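Side-chain contact in dihydroorotase (Campylobacter jejuni subsp. jejuni, PDB 3PNU), which probably catalyses the reversible cyclization of carbamoyl aspartate to dihydroorotate, a zinc-dependent step in the de novo synthesis of pyrimidines: residues D308-C311 with D315-F318. Numbering follows the deposited sequence.
Sequences DNTC and DLKF
Cys-311 meets Asp-315 and Leu-316 through its carbonyl oxygen, and Leu-316 and Phe-318 through its sulfur. The carbonyl oxygen receives two backbone N-H groups. Asp-315 N lies 2.7 Å from Cys-311 O, but the bend at the hydrogen (124°) makes this bond weak. Leu-316 N approaches the same Cys-311 O at 3.1 Å, much straighter at 155°, in the carbonyl plane and on a lone pair.

This is a worked example of C-terminal capping, in which N-H groups at the helix end bond back to one of its carbonyls. Asp-315 is the first residue to leave helical geometry and does so with positive phi, turning the backbone so that Leu-316 N bonds to the carbonyl five residues earlier. That 6→1 bond, the positive phi just before it and the apolar contact between the bonded residues are consistent with a Schellman motif at the end of helix 299-314 of the TIM barrel. From this turn the chain runs on to strand 323-327 of the separate antiparallel sheet.

With SG anti to the carbonyl carbon, the sulfur of Cys-311 lies away from the bonded oxygen and comes within 4.1 Å of Leu-316 CB. Further out, Leu-316 CD1 meets Thr-310 CG2 at 3.8 Å, the two side chains crossing at a slant. Thr-310, Cys-311 and Leu-316 all also touch Leu-31, on the strand that carries the zinc ligand His-34.

The sulfur also makes an aromatic contact. Cys-311 SG is 3.5 Å from CE2 and 3.6 Å from CZ of Phe-318. The line from Cys-311 SG to the Phe-318 centroid (4.7 Å) lies 85° off the ring normal, so the sulfur sits at the edge, not over a face. The same Phe-318 side chain also touches Asn-29 and Cys-55.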
loop_
_atom_site.group_PDB
_atom_site.type_symbol
_atom_site.label_atom_id
_atom_site.label_comp_id
_atom_site.label_asym_id
_atom_site.label_seq_id
_atom_site.Cartn_x
_atom_site.Cartn_y
_atom_site.Cartn_z
ATOM N N ASP A 308 24.132 22.442 8.754
ATOM C CA ASP A 308 24.233 23.901 8.545
ATOM C C ASP A 308 22.905 24.609 8.263
ATOM O O ASP A 308 22.723 25.762 8.677
ATOM C CB ASP A 308 25.248 24.274 7.441
ATOM C CG ASP A 308 26.637 23.682 7.670
ATOM O OD1 ASP A 308 26.873 22.996 8.676
ATOM O OD2 ASP A 308 27.504 23.900 6.811
ATOM N N ASN A 309 21.993 23.948 7.558
ATOM C CA ASN A 309 20.712 24.571 7.242
ATOM C C ASN A 309 19.941 24.827 8.522
ATOM O O ASN A 309 19.446 25.929 8.758
ATOM C CB ASN A 309 19.881 23.723 6.273
ATOM C CG ASN A 309 20.503 23.630 4.880
ATOM O OD1 ASN A 309 21.580 24.168 4.647
ATOM N ND2 ASN A 309 19.820 22.934 3.946
ATOM N N THR A 310 19.842 23.802 9.355
ATOM C CA THR A 310 19.158 23.945 10.611
ATOM C C THR A 310 19.856 25.019 11.431
ATOM O O THR A 310 19.209 25.909 11.953
ATOM C CB THR A 310 19.184 22.652 11.411
ATOM O OG1 THR A 310 18.447 21.644 10.713
ATOM C CG2 THR A 310 18.587 22.865 12.782
ATOM N N CYS A 311 21.177 24.941 11.534
ATOM C CA CYS A 311 21.930 25.931 12.328
ATOM C C CYS A 311 21.662 27.358 11.886
ATOM O O CYS A 311 21.482 28.230 12.723
ATOM C CB CYS A 311 23.435 25.635 12.352
ATOM S SG CYS A 311 23.842 24.183 13.367
ATOM N N ASP A 315 19.777 29.708 14.288
ATOM C CA ASP A 315 20.923 30.371 14.958
ATOM C C ASP A 315 21.396 29.551 16.113
ATOM O O ASP A 315 21.399 30.008 17.248
ATOM C CB ASP A 315 20.585 31.763 15.482
ATOM C CG ASP A 315 20.886 32.852 14.494
ATOM O OD1 ASP A 315 21.831 32.691 13.691
ATOM O OD2 ASP A 315 20.181 33.884 14.544
ATOM N N LEU A 316 21.775 28.324 15.827
ATOM C CA LEU A 316 22.252 27.449 16.860
ATOM C C LEU A 316 23.759 27.621 17.019
ATOM O O LEU A 316 24.460 28.023 16.085
ATOM C CB LEU A 316 21.944 26.000 16.506
ATOM C CG LEU A 316 20.492 25.672 16.204
ATOM C CD1 LEU A 316 20.421 24.209 15.834
ATOM C CD2 LEU A 316 19.569 25.997 17.361
ATOM N N LYS A 317 24.237 27.310 18.215
ATOM C CA LYS A 317 25.641 27.361 18.527
ATOM C C LYS A 317 25.992 26.187 19.423
ATOM O O LYS A 317 25.127 25.679 20.140
ATOM C CB LYS A 317 25.982 28.696 19.186
ATOM C CG LYS A 317 25.956 29.812 18.189
ATOM C CD LYS A 317 26.518 31.089 18.728
ATOM C CE LYS A 317 26.668 32.074 17.596
ATOM N NZ LYS A 317 27.598 31.559 16.557
ATOM N N PHE A 318 27.254 25.766 19.388
ATOM C CA PHE A 318 27.700 24.614 20.183
ATOM C C PHE A 318 28.923 24.900 21.073
ATOM O O PHE A 318 29.923 25.437 20.607
ATOM C CB PHE A 318 28.034 23.466 19.239
ATOM C CG PHE A 318 26.941 23.162 18.251
ATOM C CD1 PHE A 318 25.981 22.186 18.524
ATOM C CD2 PHE A 318 26.864 23.860 17.045
ATOM C CE1 PHE A 318 24.969 21.910 17.611
ATOM C CE2 PHE A 318 25.855 23.583 16.132
ATOM C CZ PHE A 318 24.906 22.607 16.416
#